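Local coordinates for B-cell cll/lymphoma 9 protein (PDB 2VPB), which takes part in Wnt signalling as a coactivator promoting the transcriptional activity of beta-catenin, and is represented here by the HD1 domain, which interacts with PYGO1, at residues B[10-13]-B[14-18]; B[19-23]-B[24-28]. One frame throughout, in Å; residues are numbered along the deposited sequence.

Contact 1: residues B[10-13]-B[14-18]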
# COMPACT_ATOMS: atom_id res chain seq x y z
N PHE B 10 1.63 -4.02 3.72
CA PHE B 10 2.72 -3.05 3.79
C PHE B 10 2.27 -1.74 4.46
O PHE B 10 1.26 -1.15 4.05
CB PHE B 10 3.16 -2.66 2.36
CG PHE B 10 3.93 -3.72 1.62
CD1 PHE B 10 5.30 -3.59 1.41
CD2 PHE B 10 3.29 -4.82 1.08
CE1 PHE B 10 6.03 -4.56 0.72
CE2 PHE B 10 4.00 -5.80 0.38
CZ PHE B 10 5.38 -5.66 0.20
N SER B 11 3.03 -1.27 5.45
CA SER B 11 2.91 0.12 5.86
C SER B 11 3.40 1.04 4.74
O SER B 11 4.05 0.58 3.78
CB SER B 11 3.74 0.40 7.12
OG SER B 11 5.12 0.20 6.85
N THR B 12 3.11 2.32 4.86
CA THR B 12 3.64 3.30 3.90
C THR B 12 5.17 3.24 3.86
O THR B 12 5.76 3.23 2.78
CB THR B 12 3.17 4.69 4.24
OG1 THR B 12 1.75 4.75 4.09
CG2 THR B 12 3.81 5.70 3.32
N GLU B 13 5.80 3.16 5.03
CA GLU B 13 7.25 3.07 5.11
C GLU B 13 7.78 1.88 4.32
O GLU B 13 8.73 2.02 3.54
CB GLU B 13 7.72 2.98 6.56
CG GLU B 13 9.24 2.92 6.67
CD GLU B 13 9.75 2.94 8.10
OE1 GLU B 13 8.94 2.98 9.05
OE2 GLU B 13 10.99 2.93 8.26
N MET B 14 7.17 0.71 4.49
CA MET B 14 7.67 -0.48 3.83
C MET B 14 7.29 -0.55 2.34
O MET B 14 8.02 -1.15 1.55
CB MET B 14 7.30 -1.74 4.62
CG MET B 14 7.86 -1.71 6.06
SD MET B 14 9.66 -1.57 6.16
CE MET B 14 10.13 -3.12 5.43
N ALA B 15 6.18 0.08 1.96
CA ALA B 15 5.86 0.22 0.54
C ALA B 15 6.89 1.09 -0.16
O ALA B 15 7.38 0.74 -1.24
CB ALA B 15 4.44 0.78 0.33
N ASN B 16 7.25 2.21 0.47
CA ASN B 16 8.24 3.11 -0.12
C ASN B 16 9.60 2.43 -0.18
O ASN B 16 10.32 2.53 -1.17
CB ASN B 16 8.32 4.41 0.69
CG ASN B 16 7.17 5.36 0.42
OD1 ASN B 16 6.41 5.20 -0.56
ND2 ASN B 16 7.04 6.38 1.27
N LYS B 17 9.95 1.72 0.89
CA LYS B 17 11.25 1.01 0.93
C LYS B 17 11.32 -0.11 -0.11
O LYS B 17 12.35 -0.29 -0.77
CB LYS B 17 11.55 0.49 2.33
CG LYS B 17 11.98 1.61 3.25
CD LYS B 17 12.26 1.12 4.64
CE LYS B 17 12.70 2.28 5.51
NZ LYS B 17 13.17 1.82 6.85
N ALA B 18 10.21 -0.82 -0.30
CA ALA B 18 10.20 -1.90 -1.28
C ALA B 18 10.32 -1.32 -2.69
O ALA B 18 11.00 -1.90 -3.51
CB ALA B 18 8.95 -2.75 -1.14

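Contact 2: residues B[19-23]-B[24-28]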
# COMPACT_ATOMS: atom_id res chain seq x y z
N ALA B 19 9.64 -0.20 -2.97
CA ALA B 19 9.81 0.45 -4.27
C ALA B 19 11.26 0.86 -4.51
O ALA B 19 11.78 0.67 -5.59
CB ALA B 19 8.88 1.65 -4.41
N GLU B 20 11.92 1.40 -3.47
CA GLU B 20 13.33 1.78 -3.59
C GLU B 20 14.20 0.57 -3.94
O GLU B 20 15.07 0.66 -4.80
CB GLU B 20 13.82 2.48 -2.31
CG GLU B 20 13.41 3.94 -2.22
CD GLU B 20 14.01 4.82 -3.32
OE1 GLU B 20 15.26 4.94 -3.40
OE2 GLU B 20 13.23 5.42 -4.09
N ALA B 21 13.93 -0.58 -3.31
CA ALA B 21 14.65 -1.83 -3.59
C ALA B 21 14.50 -2.26 -5.05
O ALA B 21 15.47 -2.68 -5.68
CB ALA B 21 14.19 -2.94 -2.63
N VAL B 22 13.30 -2.13 -5.58
CA VAL B 22 13.05 -2.42 -6.99
C VAL B 22 13.83 -1.46 -7.88
O VAL B 22 14.53 -1.89 -8.81
CB VAL B 22 11.53 -2.35 -7.30
CG1 VAL B 22 11.25 -2.37 -8.81
CG2 VAL B 22 10.80 -3.50 -6.62
N LEU B 23 13.74 -0.17 -7.58
CA LEU B 23 14.42 0.87 -8.37
C LEU B 23 15.94 0.71 -8.35
O LEU B 23 16.62 0.99 -9.35
CB LEU B 23 14.01 2.26 -7.88
CG LEU B 23 12.56 2.65 -8.15
CD1 LEU B 23 12.18 3.94 -7.46
CD2 LEU B 23 12.35 2.76 -9.66
N LYS B 24 16.47 0.26 -7.21
CA LYS B 24 17.92 0.04 -7.07
C LYS B 24 18.40 -1.29 -7.67
O LYS B 24 19.60 -1.61 -7.61
CB LYS B 24 18.34 0.14 -5.59
CG LYS B 24 18.22 1.52 -4.99
CD LYS B 24 18.59 1.49 -3.51
CE LYS B 24 18.57 2.88 -2.91
NZ LYS B 24 18.74 2.83 -1.43
N GLY B 25 17.47 -2.06 -8.24
CA GLY B 25 17.78 -3.34 -8.88
C GLY B 25 18.09 -4.47 -7.92
O GLY B 25 18.67 -5.50 -8.31
N GLN B 26 17.72 -4.29 -6.65
CA GLN B 26 18.03 -5.26 -5.59
C GLN B 26 17.06 -6.44 -5.56
O GLN B 26 17.43 -7.55 -5.15
CB GLN B 26 18.07 -4.58 -4.23
CG GLN B 26 19.17 -3.53 -4.12
CD GLN B 26 19.06 -2.67 -2.88
OE1 GLN B 26 18.01 -2.62 -2.23
NE2 GLN B 26 20.14 -1.98 -2.55
N VAL B 27 15.81 -6.18 -5.95
CA VAL B 27 14.78 -7.22 -6.03
C VAL B 27 13.98 -7.03 -7.31
O VAL B 27 13.93 -5.92 -7.85
CB VAL B 27 13.80 -7.21 -4.81
CG1 VAL B 27 14.52 -7.56 -3.51
CG2 VAL B 27 13.08 -5.85 -4.67
N GLU B 28 13.35 -8.10 -7.79
CA GLU B 28 12.49 -8.05 -8.98
C GLU B 28 11.15 -7.36 -8.72
O GLU B 28 10.65 -6.62 -9.58
CB GLU B 28 12.23 -9.46 -9.52
CG GLU B 28 13.42 -10.07 -10.25
CD GLU B 28 13.76 -9.35 -11.54
OE1 GLU B 28 12.82 -8.91 -12.25
OE2 GLU B 28 14.96 -9.20 -11.84
O HOH W 1 14.38 -4.36 -10.12

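Contact 1: residues B[10-13]-B[14-18]
Ser-11 places OG between its backbone N and its carbonyl carbon (chi1 63°), which brings the hydroxyl round to Met-14 N. Glu-13 has CG opposite its own N (chi1 -179°) and stays extended, lying alongside the extended Lys-17. Ser-11 OG accepts from Met-14 N at 3.2 Å. This is an N-cap: Ser-11 sits just before helix 12-23 and its hydroxyl takes up an amide of the first turn. A valine here would probably leave Met-14 N without its capping acceptor and fray the first turn. Ser-11 O also receives Ala-15 N at 2.8 Å, and Thr-12 O and Glu-13 O carry the helical pattern on to Asn-16 N and Lys-17 N. On the outer side Lys-17 NZ meets Glu-13 OE2 at 2.8 Å, a salt bridge on the anti side of the carboxylate, 22° out of its plane. Phe-10 folds back against the helix. Phe-10 CD1, at the ring edge, is 3.7 Å from Met-14 O, and Phe-10 CE1 lies 3.9 Å from Ala-18 CB. Val-31 and Phe-33 also touch Phe-10. Thr-12 and Asn-16 lie side by side; in the chain of another protein, Thr-12 OG1 hydrogen-bonds to an aromatic side chain and the Asn-16 amide to the backbone.

Contact 2: residues B[19-23]-B[24-28]
Lys-24 N gives a hydrogen bond to Glu-20 O at 2.8 Å, the last i to i+4 bond in this run. Gln-26 N then reaches back five residues to Ala-21 O at 2.9 Å. Both donors come in almost in line with the carbonyl they meet. Gly-25 N bonds to Val-22 O at 3.0 Å, but this donor stands 63° out of the carbonyl plane and off the lone pairs. Gly-25 has a positive phi of 74°. Together with the bonds of Gln-26 N and Gly-25 N, this makes a Schellman motif, a common way to end a helix. Positive phi favours glycine, so the residue suits the place where the chain turns.

Val-22 O has a second partner. A water donates to it and to Val-27 O, at 2.8 Å each, and so bridges the helix end to the departing chain. The charged ends of Glu-20 and Lys-24 are less close: Glu-20 OE1 and Lys-24 NZ are 4.5 Å apart, beyond a salt bridge. The lysine has CG opposite its carbonyl carbon (chi1 -67°), which lays its aliphatic part against Glu-20 O.

Gln-26 OE1 lies near Ala-21, 3.9 Å from its CB. The apolar packing centres on Val-27. Val-27 CG2 touches Ala-21 CB at 3.7 Å and Val-22 CG2 at 3.8 Å, and the two valine side chains cross at about a right angle. Val-27 thus lies against Ala-21 and Val-22 of the last turn, where the chain turns across the helix end.

The contact lies at the C-terminal end of helix 12-23, largely at the surface. Beyond it, Ile-30 touches Val-22, Ser-32 and His-34 touch Val-27, and Leu-23 packs on a polar side chain of another protein's chain.

Contact 1 and contact 2 follow one another along the chain, and their centres lie 12 Å apart. Both use helix 12-23, the chain's one helix. Contact 1 joins strand 8-10 to its start, and contact 2 leads from its end into the loop. Their segments adjoin in sequence but do not otherwise touch. The tail after the helix is common to both: Ile-30 meets Ala-18 of contact 1 and Val-22 of contact 2. Both contacts fall in the region that interacts with PYGO1. In this assembly Phe-10 pairs in parallel with a strand of another protein's chain, so its sheet continues across the interface, and residues of the helix pack on that chain.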